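PDB 5FP1: probable TonB-dependent siderophore receptor PiuA from Acinetobacter baumannii, which probably binds iron-chelating siderophores, possibly including ferric enterobactin, at the outer membrane as the first step of TonB-dependent iron uptake. Local coordinates for residues Lys462-Ile474 with Tyr485-Leu497. Numbering follows the deposited sequence. Where two conformers were deposited one is given.
With C8E ((hydroxyethyloxy)tri(ethyloxy)octane), chain C; C8E ((hydroxyethyloxy)tri(ethyloxy)octane), chain E.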
ATOM      1  N   LYS A 462      26.279   6.582  -3.947  1.00 18.76           N
ATOM      2  CA  LYS A 462      25.562   6.910  -5.171  1.00 18.69           C
ATOM      3  C   LYS A 462      25.394   5.672  -6.048  1.00 19.16           C
ATOM      4  O   LYS A 462      26.334   4.920  -6.267  1.00 19.98           O
ATOM      5  CB  LYS A 462      26.298   8.004  -5.951  1.00 23.21           C
ATOM      6  CG  LYS A 462      25.572   8.403  -7.219  1.00 29.40           C
ATOM      7  CD  LYS A 462      26.003   9.767  -7.723  1.00 35.96           C
ATOM      8  CE  LYS A 462      27.396   9.735  -8.297  1.00 46.73           C
ATOM      9  NZ  LYS A 462      27.651  10.990  -9.070  1.00 63.65           N
ATOM     10  N   ASN A 463      24.198   5.471  -6.557  1.00 18.66           N
ATOM     11  CA  ASN A 463      23.953   4.413  -7.542  1.00 18.99           C
ATOM     12  C   ASN A 463      23.482   5.051  -8.823  1.00 20.32           C
ATOM     13  O   ASN A 463      22.656   5.965  -8.811  1.00 20.05           O
ATOM     14  CB  ASN A 463      22.870   3.484  -7.035  1.00 19.14           C
ATOM     15  CG  ASN A 463      22.552   2.377  -8.018  1.00 21.09           C
ATOM     16  OD1 ASN A 463      21.636   2.500  -8.823  1.00 23.64           O
ATOM     17  ND2 ASN A 463      23.358   1.334  -8.007  1.00 24.17           N
ATOM     18  N   ASN A 464      24.001   4.559  -9.925  1.00 17.37           N
ATOM     19  CA  ASN A 464      23.485   4.863 -11.243  1.00 19.81           C
ATOM     20  C   ASN A 464      23.156   3.530 -11.888  1.00 24.36           C
ATOM     21  O   ASN A 464      24.003   2.639 -11.936  1.00 20.80           O
ATOM     22  CB  ASN A 464      24.534   5.575 -12.103  1.00 24.34           C
ATOM     23  CG  ASN A 464      24.731   7.016 -11.679  1.00 25.20           C
ATOM     24  OD1 ASN A 464      23.985   7.910 -12.082  1.00 35.83           O
ATOM     25  ND2 ASN A 464      25.688   7.230 -10.823  1.00 27.20           N
ATOM     26  N   SER A 465      21.915   3.387 -12.337  1.00 20.44           N
ATOM     27  CA  SER A 465      21.440   2.143 -12.959  1.00 21.14           C
ATOM     28  C   SER A 465      20.657   2.569 -14.188  1.00 22.40           C
ATOM     29  O   SER A 465      20.006   3.616 -14.203  1.00 22.57           O
ATOM     30  CB  SER A 465      20.508   1.381 -12.010  1.00 23.12           C
ATOM     31  OG  SER A 465      21.190   0.919 -10.849  1.00 27.28           O
ATOM     32  N   ASP A 466      20.738   1.796 -15.243  1.00 20.68           N
ATOM     33  CA  ASP A 466      19.800   1.981 -16.308  1.00 22.01           C
ATOM     34  C   ASP A 466      19.377   0.609 -16.808  1.00 23.27           C
ATOM     35  O   ASP A 466      20.154  -0.342 -16.787  1.00 23.48           O
ATOM     36  CB  ASP A 466      20.339   2.903 -17.375  1.00 38.26           C
ATOM     37  CG  ASP A 466      21.220   2.222 -18.303  1.00 42.32           C
ATOM     38  OD1 ASP A 466      22.335   1.890 -17.868  1.00 59.78           O
ATOM     39  OD2 ASP A 466      20.786   2.002 -19.454  1.00 55.29           O
ATOM     40  N   PHE A 467      18.117   0.473 -17.165  1.00 20.89           N
ATOM     41  CA  PHE A 467      17.600  -0.886 -17.369  1.00 22.43           C
ATOM     42  C   PHE A 467      16.428  -0.844 -18.316  1.00 20.46           C
ATOM     43  O   PHE A 467      15.742   0.174 -18.447  1.00 22.45           O
ATOM     44  CB  PHE A 467      17.220  -1.535 -16.021  1.00 23.89           C
ATOM     45  CG  PHE A 467      16.430  -0.641 -15.097  1.00 19.59           C
ATOM     46  CD1 PHE A 467      17.065   0.165 -14.163  1.00 22.40           C
ATOM     47  CD2 PHE A 467      15.046  -0.645 -15.125  1.00 21.42           C
ATOM     48  CE1 PHE A 467      16.326   0.963 -13.293  1.00 26.04           C
ATOM     49  CE2 PHE A 467      14.310   0.162 -14.275  1.00 21.69           C
ATOM     50  CZ  PHE A 467      14.948   0.977 -13.364  1.00 22.75           C
ATOM     51  N   VAL A 468      16.223  -1.940 -19.022  1.00 18.63           N
ATOM     52  CA  VAL A 468      15.109  -2.049 -19.942  1.00 17.65           C
ATOM     53  C   VAL A 468      14.191  -3.116 -19.401  1.00 20.80           C
ATOM     54  O   VAL A 468      14.659  -4.190 -19.010  1.00 19.42           O
ATOM     55  CB  VAL A 468      15.618  -2.467 -21.345  1.00 23.42           C
ATOM     56  CG1 VAL A 468      14.459  -2.777 -22.295  1.00 22.43           C
ATOM     57  CG2 VAL A 468      16.506  -1.367 -21.897  1.00 27.87           C
ATOM     58  N   THR A 469      12.897  -2.831 -19.369  1.00 18.79           N
ATOM     59  CA  THR A 469      11.938  -3.825 -18.947  1.00 17.76           C
ATOM     60  C   THR A 469      10.858  -3.971 -20.010  1.00 20.66           C
ATOM     61  O   THR A 469      10.691  -3.100 -20.897  1.00 17.78           O
ATOM     62  CB  THR A 469      11.295  -3.469 -17.591  1.00 17.62           C
ATOM     63  OG1 THR A 469      10.696  -2.178 -17.660  1.00 18.25           O
ATOM     64  CG2 THR A 469      12.345  -3.462 -16.530  1.00 18.63           C
ATOM     65  N   TYR A 470      10.146  -5.086 -19.957  1.00 19.29           N
ATOM     66  CA  TYR A 470       9.134  -5.312 -20.964  1.00 21.04           C
ATOM     67  C   TYR A 470       7.989  -6.197 -20.565  1.00 20.84           C
ATOM     68  O   TYR A 470       7.954  -6.774 -19.481  1.00 19.18           O
ATOM     69  CB  TYR A 470       9.806  -5.829 -22.239  1.00 26.70           C
ATOM     70  CG  TYR A 470      10.505  -7.159 -22.087  1.00 24.30           C
ATOM     71  CD1 TYR A 470      11.829  -7.230 -21.652  1.00 29.37           C
ATOM     72  CD2 TYR A 470       9.867  -8.337 -22.438  1.00 36.00           C
ATOM     73  CE1 TYR A 470      12.472  -8.458 -21.526  1.00 34.40           C
ATOM     74  CE2 TYR A 470      10.510  -9.568 -22.333  1.00 33.63           C
ATOM     75  CZ  TYR A 470      11.806  -9.626 -21.866  1.00 36.31           C
ATOM     76  OH  TYR A 470      12.435 -10.861 -21.763  1.00 44.29           O
ATOM     77  N   GLN A 471       7.017  -6.274 -21.463  1.00 20.21           N
ATOM     78  CA  GLN A 471       5.906  -7.161 -21.309  1.00 21.16           C
ATOM     79  C   GLN A 471       5.480  -7.649 -22.683  1.00 23.58           C
ATOM     80  O   GLN A 471       5.556  -6.906 -23.664  1.00 19.06           O
ATOM     81  CB  GLN A 471       4.729  -6.490 -20.590  1.00 23.66           C
ATOM     82  CG  GLN A 471       3.913  -5.495 -21.368  1.00 32.86           C
ATOM     83  CD  GLN A 471       2.930  -4.722 -20.474  1.00 42.85           C
ATOM     84  OE1 GLN A 471       3.281  -4.297 -19.379  1.00 42.34           O
ATOM     85  NE2 GLN A 471       1.705  -4.540 -20.946  1.00 38.78           N
ATOM     86  N   ALA A 472       5.027  -8.892 -22.734  1.00 19.42           N
ATOM     87  CA  ALA A 472       4.490  -9.475 -23.953  1.00 20.77           C
ATOM     88  C   ALA A 472       3.382 -10.420 -23.571  1.00 23.76           C
ATOM     89  O   ALA A 472       3.549 -11.264 -22.675  1.00 22.57           O
ATOM     90  CB  ALA A 472       5.590 -10.236 -24.699  1.00 25.04           C
ATOM     91  N   GLY A 473       2.244 -10.307 -24.240  1.00 20.08           N
ATOM     92  CA  GLY A 473       1.167 -11.234 -23.986  1.00 20.50           C
ATOM     93  C   GLY A 473       0.333 -11.484 -25.236  1.00 23.59           C
ATOM     94  O   GLY A 473       0.287 -10.649 -26.138  1.00 19.68           O
ATOM     95  N   ILE A 474      -0.310 -12.639 -25.274  1.00 21.70           N
ATOM     96  CA  ILE A 474      -1.301 -12.937 -26.308  1.00 24.15           C
ATOM     97  C   ILE A 474      -2.611 -13.276 -25.652  1.00 22.80           C
ATOM     98  O   ILE A 474      -2.649 -14.091 -24.732  1.00 22.42           O
ATOM     99  CB  ILE A 474      -0.864 -14.132 -27.141  1.00 30.39           C
ATOM    100  CG1 ILE A 474       0.459 -13.801 -27.837  1.00 35.62           C
ATOM    101  CG2 ILE A 474      -1.968 -14.484 -28.146  1.00 35.29           C
ATOM    102  CD1 ILE A 474       1.127 -14.996 -28.478  1.00 42.82           C
ATOM    103  N   TYR A 485      -5.355 -16.182 -21.980  1.00 22.68           N
ATOM    104  CA  TYR A 485      -4.110 -15.508 -22.273  1.00 17.67           C
ATOM    105  C   TYR A 485      -2.919 -16.146 -21.640  1.00 17.85           C
ATOM    106  O   TYR A 485      -3.040 -16.926 -20.686  1.00 19.40           O
ATOM    107  CB  TYR A 485      -4.188 -14.018 -21.869  1.00 23.37           C
ATOM    108  CG  TYR A 485      -4.233 -13.805 -20.366  1.00 19.81           C
ATOM    109  CD1 TYR A 485      -3.054 -13.668 -19.618  1.00 22.17           C
ATOM    110  CD2 TYR A 485      -5.444 -13.769 -19.696  1.00 20.80           C
ATOM    111  CE1 TYR A 485      -3.094 -13.482 -18.225  1.00 19.52           C
ATOM    112  CE2 TYR A 485      -5.501 -13.573 -18.318  1.00 24.17           C
ATOM    113  CZ  TYR A 485      -4.322 -13.427 -17.591  1.00 20.65           C
ATOM    114  OH  TYR A 485      -4.423 -13.284 -16.226  1.00 21.54           O
ATOM    115  N   THR A 486      -1.770 -15.794 -22.207  1.00 18.52           N
ATOM    116  CA  THR A 486      -0.443 -16.095 -21.670  1.00 20.98           C
ATOM    117  C   THR A 486       0.331 -14.794 -21.707  1.00 21.96           C
ATOM    118  O   THR A 486       0.278 -14.081 -22.709  1.00 21.37           O
ATOM    119  CB  THR A 486       0.323 -17.090 -22.577  1.00 26.30           C
ATOM    120  OG1 THR A 486      -0.486 -18.241 -22.825  1.00 28.54           O
ATOM    121  CG2 THR A 486       1.630 -17.512 -21.920  1.00 29.18           C
ATOM    122  N   SER A 487       1.095 -14.498 -20.658  1.00 19.22           N
ATOM    123  CA  SER A 487       1.926 -13.305 -20.685  1.00 17.51           C
ATOM    124  C   SER A 487       3.198 -13.432 -19.888  1.00 17.18           C
ATOM    125  O   SER A 487       3.327 -14.263 -18.998  1.00 17.60           O
ATOM    126  CB  SER A 487       1.127 -12.076 -20.226  1.00 23.27           C
ATOM    127  OG  SER A 487       0.840 -12.157 -18.845  1.00 22.80           O
ATOM    128  N   TYR A 488       4.140 -12.590 -20.248  1.00 16.45           N
ATOM    129  CA  TYR A 488       5.419 -12.511 -19.588  1.00 18.38           C
ATOM    130  C   TYR A 488       5.769 -11.042 -19.364  1.00 18.07           C
ATOM    131  O   TYR A 488       5.632 -10.216 -20.259  1.00 17.77           O
ATOM    132  CB  TYR A 488       6.488 -13.190 -20.440  1.00 19.53           C
ATOM    133  CG  TYR A 488       7.866 -13.119 -19.849  1.00 20.97           C
ATOM    134  CD1 TYR A 488       8.240 -13.933 -18.798  1.00 26.06           C
ATOM    135  CD2 TYR A 488       8.777 -12.190 -20.315  1.00 23.21           C
ATOM    136  CE1 TYR A 488       9.515 -13.850 -18.247  1.00 25.30           C
ATOM    137  CE2 TYR A 488      10.045 -12.099 -19.776  1.00 26.73           C
ATOM    138  CZ  TYR A 488      10.406 -12.927 -18.742  1.00 24.82           C
ATOM    139  OH  TYR A 488      11.683 -12.805 -18.211  1.00 25.74           O
ATOM    140  N   ALA A 489       6.268 -10.719 -18.181  1.00 16.51           N
ATOM    141  CA  ALA A 489       6.623  -9.316 -17.863  1.00 17.82           C
ATOM    142  C   ALA A 489       7.778  -9.296 -16.891  1.00 18.12           C
ATOM    143  O   ALA A 489       7.916 -10.211 -16.049  1.00 17.02           O
ATOM    144  CB  ALA A 489       5.420  -8.577 -17.283  1.00 18.38           C
ATOM    145  N   THR A 490       8.631  -8.286 -17.031  1.00 16.78           N
ATOM    146  CA  THR A 490       9.802  -8.184 -16.192  1.00 17.69           C
ATOM    147  C   THR A 490       9.723  -6.991 -15.238  1.00 17.38           C
ATOM    148  O   THR A 490       8.893  -6.072 -15.389  1.00 18.09           O
ATOM    149  CB  THR A 490      11.108  -8.073 -17.015  1.00 17.98           C
ATOM    150  OG1 THR A 490      11.131  -6.855 -17.783  1.00 19.10           O
ATOM    151  CG2 THR A 490      11.270  -9.282 -17.944  1.00 23.47           C
ATOM    152  N   SER A 491      10.635  -7.010 -14.275  1.00 18.34           N
ATOM    153  CA  SER A 491      10.808  -5.917 -13.343  1.00 17.43           C
ATOM    154  C   SER A 491      12.274  -5.786 -12.975  1.00 19.77           C
ATOM    155  O   SER A 491      13.006  -6.764 -12.972  1.00 17.15           O
ATOM    156  CB  SER A 491       9.962  -6.175 -12.097  1.00 21.75           C
ATOM    157  OG  SER A 491      10.389  -5.378 -10.993  1.00 21.68           O
ATOM    158  N   ALA A 492      12.682  -4.566 -12.650  1.00 17.96           N
ATOM    159  CA  ALA A 492      14.008  -4.263 -12.131  1.00 16.85           C
ATOM    160  C   ALA A 492      13.838  -3.302 -10.935  1.00 19.42           C
ATOM    161  O   ALA A 492      12.952  -2.430 -10.941  1.00 18.76           O
ATOM    162  CB  ALA A 492      14.872  -3.625 -13.211  1.00 18.82           C
ATOM    163  N   SER A 493      14.656  -3.504  -9.905  1.00 16.16           N
ATOM    164  CA  SER A 493      14.557  -2.739  -8.645  1.00 17.31           C
ATOM    165  C   SER A 493      15.959  -2.330  -8.210  1.00 16.68           C
ATOM    166  O   SER A 493      16.744  -3.164  -7.743  1.00 16.60           O
ATOM    167  CB  SER A 493      13.852  -3.557  -7.545  1.00 19.56           C
ATOM    168  OG  SER A 493      13.575  -2.754  -6.377  1.00 23.34           O
ATOM    169  N   PRO A 494      16.309  -1.067  -8.441  1.00 17.17           N
ATOM    170  CA  PRO A 494      17.661  -0.597  -8.156  1.00 17.83           C
ATOM    171  C   PRO A 494      17.872  -0.354  -6.670  1.00 19.51           C
ATOM    172  O   PRO A 494      16.915  -0.111  -5.924  1.00 18.36           O
ATOM    173  CB  PRO A 494      17.736   0.727  -8.919  1.00 19.74           C
ATOM    174  CG  PRO A 494      16.328   1.236  -8.904  1.00 22.67           C
ATOM    175  CD  PRO A 494      15.459   0.005  -8.996  1.00 19.88           C
ATOM    176  N   VAL A 495      19.114  -0.444  -6.217  0.50 17.19           N
ATOM    177  CA  VAL A 495      19.423  -0.081  -4.839  0.50 18.28           C
ATOM    178  C   VAL A 495      19.144   1.414  -4.665  0.50 17.01           C
ATOM    179  O   VAL A 495      19.333   2.201  -5.576  0.50 17.09           O
ATOM    180  CB  VAL A 495      20.879  -0.415  -4.443  0.50 18.02           C
ATOM    181  CG1 VAL A 495      21.841   0.512  -5.134  0.50 18.60           C
ATOM    182  CG2 VAL A 495      21.060  -0.337  -2.937  0.50 21.93           C
ATOM    183  N   GLY A 496      18.660   1.772  -3.487  1.00 17.19           N
ATOM    184  CA  GLY A 496      18.280   3.156  -3.146  1.00 18.08           C
ATOM    185  C   GLY A 496      16.871   3.553  -3.572  1.00 18.81           C
ATOM    186  O   GLY A 496      16.498   4.709  -3.489  1.00 18.78           O
ATOM    187  N   LEU A 497      16.088   2.593  -4.057  1.00 20.27           N
ATOM    188  CA  LEU A 497      14.745   2.901  -4.551  1.00 19.80           C
ATOM    189  C   LEU A 497      13.828   3.550  -3.503  1.00 18.29           C
ATOM    190  O   LEU A 497      12.883   4.257  -3.863  1.00 21.59           O
ATOM    191  CB  LEU A 497      14.092   1.632  -5.104  1.00 19.72           C
ATOM    192  CG  LEU A 497      12.703   1.834  -5.718  1.00 19.87           C
ATOM    193  CD1 LEU A 497      12.774   2.791  -6.905  1.00 23.07           C
ATOM    194  CD2 LEU A 497      12.107   0.502  -6.118  1.00 22.87           C
TER
HETATM  195  C1  C8E C1717       1.702 -18.972 -26.107  1.00 44.64           C
HETATM  196  C2  C8E C1717       0.489 -18.714 -26.974  1.00 39.83           C
HETATM  197  C3  C8E C1717      -0.538 -17.923 -26.195  1.00 32.92           C
HETATM  198  C4  C8E C1717      -1.940 -18.250 -26.627  1.00 34.02           C
HETATM  199  C5  C8E C1717      -2.979 -17.617 -25.734  1.00 31.47           C
HETATM  200  C6  C8E C1717      -2.919 -18.157 -24.325  1.00 29.73           C
HETATM  201  C7  C8E C1717      -3.723 -19.404 -24.151  1.00 33.95           C
HETATM  202  C8  C8E C1717      -3.189 -20.197 -22.968  1.00 31.24           C
HETATM  203  O9  C8E C1717      -2.105 -20.986 -23.467  1.00 43.44           O
HETATM  204  C10 C8E C1717      -1.184 -21.435 -22.466  1.00 43.30           C
HETATM  205  C11 C8E C1717      -1.766 -22.618 -21.715  1.00 43.15           C
HETATM  206  O12 C8E C1717      -3.047 -22.273 -21.201  1.00 36.08           O
HETATM  207  C13 C8E C1717      -3.620 -23.381 -20.502  1.00 41.61           C
HETATM  208  C14 C8E C1717      -4.957 -22.979 -19.899  1.00 46.52           C
HETATM  209  O15 C8E C1717      -6.024 -23.277 -20.798  1.00 57.20           O
HETATM  210  C16 C8E C1717      -6.748 -24.448 -20.408  1.00 58.96           C
HETATM  211  C17 C8E C1717      -8.173 -24.385 -20.932  1.00 50.02           C
HETATM  212  O18 C8E C1717      -8.631 -23.042 -20.817  1.00 60.63           O
HETATM  213  C1  C8E E1719      11.357   2.472 -25.623  1.00 39.47           C
HETATM  214  C2  C8E E1719      12.724   2.114 -25.083  1.00 48.05           C
HETATM  215  C3  C8E E1719      13.585   1.523 -26.184  1.00 50.59           C
HETATM  216  C4  C8E E1719      14.577   0.484 -25.667  1.00 52.65           C
HETATM  217  C5  C8E E1719      15.969   1.079 -25.476  1.00 57.40           C
HETATM  218  C6  C8E E1719      17.070   0.040 -25.683  1.00 63.88           C
HETATM  219  C7  C8E E1719      18.443   0.623 -25.347  1.00 72.92           C
HETATM  220  C8  C8E E1719      19.296  -0.330 -24.509  1.00 83.28           C
HETATM  221  O9  C8E E1719      19.739   0.332 -23.320  1.00 91.19           O
HETATM  222  C10 C8E E1719      20.694  -0.434 -22.577  1.00 93.51           C
HETATM  223  C11 C8E E1719      20.236  -0.572 -21.122  1.00 94.11           C
HETATM  224  O12 C8E E1719      20.982  -1.561 -20.398  1.00 88.93           O
HETATM  225  C13 C8E E1719      21.139  -2.812 -21.076  1.00 97.12           C
HETATM  226  C14 C8E E1719      19.792  -3.372 -21.531  1.00102.35           C
HETATM  227  O15 C8E E1719      19.977  -4.479 -22.416  1.00 97.35           O
HETATM  228  C16 C8E E1719      20.030  -4.102 -23.790  1.00 99.60           C
HETATM  229  C17 C8E E1719      18.867  -4.742 -24.536  1.00 97.93           C
HETATM  230  O18 C8E E1719      18.574  -3.976 -25.702  1.00 95.66           O
HETATM  231  C19 C8E E1719      17.188  -4.047 -26.025  1.00 94.42           C
HETATM  232  C20 C8E E1719      16.918  -3.309 -27.329  1.00 93.44           C
HETATM  233  O21 C8E E1719      15.509  -3.083 -27.447  1.00 92.48           O
HETATM  234  O   HOH W   1      20.960  -0.968  -8.554  1.00 18.29           O
HETATM  235  O   HOH W   2      13.866  -6.578 -17.995  1.00 23.50           O
HETATM  236  O   HOH W   3       7.037  -5.242 -17.187  1.00 18.66           O
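Paired backbone hydrogen bonds join Ala472 with Tyr488 and Ile474 with Thr486, at one end of two adjacent antiparallel strands (176° between them) that form a beta hairpin in the wall of the TonB-dependent receptor barrel. From Tyr470, whose O accepts a hydrogen bond from Thr490 N, back toward Asn463 the chains separate, and side chains and waters take over. Tyr470 N donates to Thr490 OG1 at 3.0 Å rather than to a backbone carbonyl; Thr490 chi1 of 64° sets the hydroxyl between its own N and carbonyl carbon while CG2 lies over one face of the Tyr470 ring. One water links Thr490 OG1 to Val468 O, and another donates to both Tyr470 O and Thr490 O. On the detergent-bearing face, the rings of Tyr470 and Tyr488 meet at 48°, Tyr470 OH lying 3.3 Å from Tyr488 CE2 near the plane of that ring; Tyr488 OH reaches on to Gln521. Phe467 is directed toward residues 485-497 and takes Ala492 CB over its ring face, 3.5 Å from CD2. Where the second segment turns away after Ser493, Asn463 ND2 donates to Gln513 O, and Ser465 OG donates to Asn463 OD1 at 2.6 Å while accepting from a water that in turn accepts a hydrogen bond from Val495 N.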